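Local coordinates for protein putative citrate lyase, alfa subunit (Streptococcus mutans, PDB 2HJ0) that is a putative alpha subunit of citrate lyase, an alpha/beta protein of the CitF family built round two mixed sheets, with two copies in the assembly, at residues G149-A152 against R153-T157; K360-V363 against I364-L367. All coordinates share one frame; numbering follows the deposited sequence.

Contact 1 of 2, residues G149-A152 against R153-T157; sequences GGRA and RAIAT
Arg151 and Ile155, one helical turn apart, meet because their torsions send them along the same side of helix 148-157. In Arg151 CG stands anti to the backbone N (chi1 177°) and the chain runs extended to NE; in Ile155 CG1 lies beside the backbone N and anti to the carbonyl carbon, which swings CD1 back toward the preceding turn. CD1 of Ile155 thus lies over one face of the Arg151 guanidinium, nearest its NH1 (Ile155 CD1 to Arg151 NH1 3.3 Å). The first torsion of Arg153 is also near 180°, but its chain then bends at chi2 and chi3, folding the guanidinium back so that Gly150 O sits over the centre of one face, 3.6 Å above the plane. That oxygen already accepts Ala154 N at 2.7 Å, on a nearly straight bond (171°). The other main-chain bonds are regular i to i+4 pairs, from Arg153 N to Gly149 O through Ala156 N to Ala152 O. One turn further on, Arg153 O takes two donors, Thr157 N and, from above the carbonyl plane, Thr157 OG1 at 2.8 Å. Arg151 NH1 and NH2 are satisfied by Asp196 and Ala98 O, Arg153 NH1 by Glu498 and the carbonyl of Arg500; Arg153 NH2 has a weak, long ion pair with Asp159. These carboxylates would be expected to keep both guanidinium groups charged, while Ile155 gives one an apolar cover.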
ATOM      1  N   GLY A 149       5.977   7.239  15.501  1.00  1.65           N
ATOM      2  CA  GLY A 149       4.667   7.711  15.106  1.00  3.87           C
ATOM      3  C   GLY A 149       4.714   9.183  14.705  1.00  6.06           C
ATOM      4  O   GLY A 149       4.091   9.597  13.724  1.00  4.16           O
ATOM      5  N   GLY A 150       5.463   9.984  15.466  1.00  6.94           N
ATOM      6  CA  GLY A 150       5.578  11.400  15.154  1.00  7.40           C
ATOM      7  C   GLY A 150       6.121  11.654  13.759  1.00  7.98           C
ATOM      8  O   GLY A 150       5.669  12.555  13.048  1.00  7.36           O
ATOM      9  N   ARG A 151       7.114  10.859  13.369  1.00  8.56           N
ATOM     10  CA  ARG A 151       7.715  10.993  12.053  1.00  9.29           C
ATOM     11  C   ARG A 151       6.670  10.649  10.999  1.00 10.88           C
ATOM     12  O   ARG A 151       6.523  11.339   9.984  1.00 10.17           O
ATOM     13  CB  ARG A 151       8.910  10.052  11.923  1.00  8.43           C
ATOM     14  CG  ARG A 151       9.569  10.076  10.552  1.00  6.68           C
ATOM     15  CD  ARG A 151      10.737   9.122  10.512  1.00  4.98           C
ATOM     16  NE  ARG A 151      11.582   9.353   9.354  1.00  3.77           N
ATOM     17  CZ  ARG A 151      11.307   8.930   8.129  1.00  5.46           C
ATOM     18  NH1 ARG A 151      10.197   8.237   7.889  1.00  5.76           N
ATOM     19  NH2 ARG A 151      12.146   9.207   7.141  1.00  5.31           N
ATOM     20  N   ALA A 152       5.945   9.565  11.242  1.00 11.70           N
ATOM     21  CA  ALA A 152       4.912   9.164  10.312  1.00 12.21           C
ATOM     22  C   ALA A 152       3.843  10.263  10.283  1.00 11.69           C
ATOM     23  O   ALA A 152       3.369  10.623   9.215  1.00 12.92           O
ATOM     24  CB  ALA A 152       4.314   7.821  10.737  1.00 11.36           C
ATOM     25  N   ARG A 153       3.477  10.802  11.445  1.00 10.95           N
ATOM     26  CA  ARG A 153       2.475  11.860  11.492  1.00 10.64           C
ATOM     27  C   ARG A 153       2.946  13.075  10.695  1.00  9.95           C
ATOM     28  O   ARG A 153       2.219  13.577   9.839  1.00  7.53           O
ATOM     29  CB  ARG A 153       2.189  12.298  12.924  1.00 12.55           C
ATOM     30  CG  ARG A 153       1.107  13.380  13.019  1.00 16.10           C
ATOM     31  CD  ARG A 153       1.497  14.493  13.995  1.00 18.17           C
ATOM     32  NE  ARG A 153       2.602  15.309  13.493  1.00 19.82           N
ATOM     33  CZ  ARG A 153       3.739  15.517  14.151  1.00 19.87           C
ATOM     34  NH1 ARG A 153       3.923  14.965  15.338  1.00 21.74           N
ATOM     35  NH2 ARG A 153       4.690  16.280  13.630  1.00 19.08           N
ATOM     36  N   ALA A 154       4.162  13.543  10.973  1.00  9.77           N
ATOM     37  CA  ALA A 154       4.705  14.709  10.265  1.00 10.58           C
ATOM     38  C   ALA A 154       4.707  14.540   8.752  1.00 11.22           C
ATOM     39  O   ALA A 154       4.242  15.424   8.030  1.00 14.12           O
ATOM     40  CB  ALA A 154       6.108  15.019  10.736  1.00  6.90           C
ATOM     41  N   ILE A 155       5.221  13.416   8.268  1.00 10.31           N
ATOM     42  CA  ILE A 155       5.274  13.189   6.840  1.00 10.50           C
ATOM     43  C   ILE A 155       3.880  13.179   6.228  1.00 11.80           C
ATOM     44  O   ILE A 155       3.666  13.746   5.166  1.00 13.36           O
ATOM     45  CB  ILE A 155       6.020  11.879   6.526  1.00 10.61           C
ATOM     46  CG1 ILE A 155       7.451  11.991   7.055  1.00 10.45           C
ATOM     47  CG2 ILE A 155       6.009  11.601   5.022  1.00  9.99           C
ATOM     48  CD1 ILE A 155       8.320  10.786   6.814  1.00  9.09           C
ATOM     49  N   ALA A 156       2.919  12.579   6.908  1.00 12.43           N
ATOM     50  CA  ALA A 156       1.571  12.522   6.369  1.00 14.22           C
ATOM     51  C   ALA A 156       0.829  13.853   6.444  1.00 14.97           C
ATOM     52  O   ALA A 156       0.008  14.154   5.585  1.00 15.77           O
ATOM     53  CB  ALA A 156       0.783  11.445   7.090  1.00 15.00           C
ATOM     54  N   THR A 157       1.116  14.635   7.477  1.00 16.47           N
ATOM     55  CA  THR A 157       0.492  15.938   7.677  1.00 17.64           C
ATOM     56  C   THR A 157       1.110  16.968   6.746  1.00 17.16           C
ATOM     57  O   THR A 157       0.591  18.070   6.578  1.00 16.94           O
ATOM     58  CB  THR A 157       0.701  16.412   9.104  1.00 18.09           C
ATOM     59  OG1 THR A 157       0.167  15.433   9.993  1.00 22.18           O
ATOM     60  CG2 THR A 157      -0.010  17.737   9.341  1.00 22.43           C
TER

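Contact 2 of 2, residues K360-V363 against I364-L367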
ATOM      1  N   LYS A 360      -6.242   6.641  10.491  1.00 10.72           N
ATOM      2  CA  LYS A 360      -7.568   6.102  10.593  1.00  9.89           C
ATOM      3  C   LYS A 360      -7.507   4.961  11.572  1.00 10.04           C
ATOM      4  O   LYS A 360      -8.512   4.297  11.823  1.00 12.44           O
ATOM      5  CB  LYS A 360      -8.067   5.619   9.241  1.00  8.35           C
ATOM      6  CG  LYS A 360      -8.227   6.766   8.278  1.00  7.42           C
ATOM      7  CD  LYS A 360      -9.020   6.356   7.076  1.00  6.86           C
ATOM      8  CE  LYS A 360      -9.199   7.525   6.153  1.00  5.24           C
ATOM      9  NZ  LYS A 360     -10.045   7.141   5.012  1.00  4.42           N
ATOM     10  N   GLY A 361      -6.328   4.738  12.144  1.00  9.11           N
ATOM     11  CA  GLY A 361      -6.181   3.659  13.111  1.00 10.15           C
ATOM     12  C   GLY A 361      -4.840   2.950  13.078  1.00  9.64           C
ATOM     13  O   GLY A 361      -4.408   2.480  12.032  1.00  8.92           O
ATOM     14  N   SER A 362      -4.200   2.853  14.236  1.00  9.22           N
ATOM     15  CA  SER A 362      -2.898   2.219  14.346  1.00 10.61           C
ATOM     16  C   SER A 362      -2.990   0.913  15.126  1.00 10.70           C
ATOM     17  O   SER A 362      -3.881   0.756  15.950  1.00  9.98           O
ATOM     18  CB  SER A 362      -1.949   3.150  15.075  1.00 10.82           C
ATOM     19  OG  SER A 362      -2.316   3.202  16.445  1.00 15.64           O
ATOM     20  N   VAL A 363      -2.057  -0.009  14.898  1.00 11.25           N
ATOM     21  CA  VAL A 363      -2.111  -1.283  15.605  1.00 12.35           C
ATOM     22  C   VAL A 363      -1.886  -1.127  17.111  1.00 12.63           C
ATOM     23  O   VAL A 363      -2.542  -1.797  17.914  1.00 13.33           O
ATOM     24  CB  VAL A 363      -1.100  -2.315  15.033  1.00 12.19           C
ATOM     25  CG1 VAL A 363      -1.397  -2.576  13.564  1.00 10.17           C
ATOM     26  CG2 VAL A 363       0.318  -1.803  15.188  1.00 16.14           C
ATOM     27  N   ILE A 364      -0.987  -0.237  17.507  1.00 12.57           N
ATOM     28  CA  ILE A 364      -0.731  -0.053  18.931  1.00 15.17           C
ATOM     29  C   ILE A 364      -2.003   0.385  19.665  1.00 17.35           C
ATOM     30  O   ILE A 364      -2.082   0.378  20.900  1.00 16.75           O
ATOM     31  CB  ILE A 364       0.345   1.003  19.173  1.00 14.39           C
ATOM     32  CG1 ILE A 364      -0.147   2.349  18.624  1.00 15.46           C
ATOM     33  CG2 ILE A 364       1.651   0.551  18.556  1.00 13.08           C
ATOM     34  CD1 ILE A 364       0.669   3.548  19.070  1.00 14.11           C
ATOM     35  N   ASN A 365      -3.000   0.787  18.888  1.00 19.17           N
ATOM     36  CA  ASN A 365      -4.271   1.209  19.446  1.00 20.20           C
ATOM     37  C   ASN A 365      -5.062  -0.027  19.884  1.00 19.72           C
ATOM     38  O   ASN A 365      -6.063   0.069  20.600  1.00 18.31           O
ATOM     39  CB  ASN A 365      -5.047   1.983  18.397  1.00 24.72           C
ATOM     40  CG  ASN A 365      -5.807   3.138  18.982  1.00 28.57           C
ATOM     41  OD1 ASN A 365      -6.141   4.087  18.272  1.00 32.41           O
ATOM     42  ND2 ASN A 365      -6.088   3.076  20.288  1.00 29.03           N
ATOM     43  N   GLN A 366      -4.595  -1.193  19.446  1.00 17.75           N
ATOM     44  CA  GLN A 366      -5.235  -2.437  19.801  1.00 16.44           C
ATOM     45  C   GLN A 366      -4.341  -3.208  20.746  1.00 15.80           C
ATOM     46  O   GLN A 366      -4.570  -4.377  21.031  1.00 17.24           O
ATOM     47  CB  GLN A 366      -5.510  -3.253  18.547  1.00 17.27           C
ATOM     48  CG  GLN A 366      -6.356  -2.505  17.534  1.00 18.64           C
ATOM     49  CD  GLN A 366      -7.680  -2.052  18.106  1.00 19.01           C
ATOM     50  OE1 GLN A 366      -8.246  -1.051  17.666  1.00 19.31           O
ATOM     51  NE2 GLN A 366      -8.186  -2.794  19.086  1.00 18.42           N
ATOM     52  N   LEU A 367      -3.326  -2.537  21.255  1.00 14.70           N
ATOM     53  CA  LEU A 367      -2.392  -3.166  22.158  1.00 15.40           C
ATOM     54  C   LEU A 367      -2.892  -3.136  23.614  1.00 16.40           C
ATOM     55  O   LEU A 367      -3.241  -2.075  24.127  1.00 18.06           O
ATOM     56  CB  LEU A 367      -1.060  -2.442  22.021  1.00 14.67           C
ATOM     57  CG  LEU A 367       0.183  -3.044  22.656  1.00 16.11           C
ATOM     58  CD1 LEU A 367       0.429  -4.460  22.139  1.00 15.14           C
ATOM     59  CD2 LEU A 367       1.361  -2.136  22.337  1.00 15.75           C
TER
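Ser362 and Ile364, two residues apart, meet on one side of the chain at the start of a tight turn, the hydroxyl of one against the aliphatic branch of the other. Ser362 OG sits between its own backbone N and carbonyl carbon (chi1 72°), and Ile364 CG1 takes the equivalent place on its residue. The meeting is of a polar oxygen with an apolar branch: Ser362 OG lies 3.2 Å from Ile364 CG1, and CD1 extends beyond it. Asn365 comes in by its CB, alongside the serine, 3.6 Å from Ser362 OG. Val363 turns CG2 toward the next residue, where it meets Ile364 CG2 loosely at 4.3 Å. Gln366 packs its CB against Val363 O at 3.4 Å, its chain bent at chi2. The backbone beneath makes a short 3-10 turn of i to i+3 bonds: Gln366 N reaches Val363 O from above the carbonyl plane at 2.6 Å, and Leu367 N reaches Ile364 O at 3.2 Å. Ahead of the turn, Lys360 pairs with Asp226 of the second subunit, whose Tyr175 packs on Asn365 and Gln366. Within the chain, the turn lies between helix 351-355 and strand 369-372: Val363 and Ile364 lie on Tyr354 of that helix, Ile364 also touches Thr403 and Ala406 of helix 400-406, and Leu367 rests on Ser275 and Gln277 of strand 275-277.

After several strands and helices of the ten-stranded sheet the chain runs through strand 143-145, near one side of that sheet, and then enters helix 148-157, where contact 1 joins successive turns without closing a loop. Some two hundred residues later, after helix 351-355, contact 2 forms a tight turn that leads into strand 369-372 of the nine-stranded sheet. The two are in series, neither nested nor crossed. The centres of contacts 1 and 2 lie 15 Å apart and their nearest atoms about 7 Å apart, so they make no direct contact. Arg500 neighbours both: its carbonyl receives Arg153, and Ile364 packs against it. Helix 400-406 is also common, through Asp402 at Gly149 and Thr403 at Ile364.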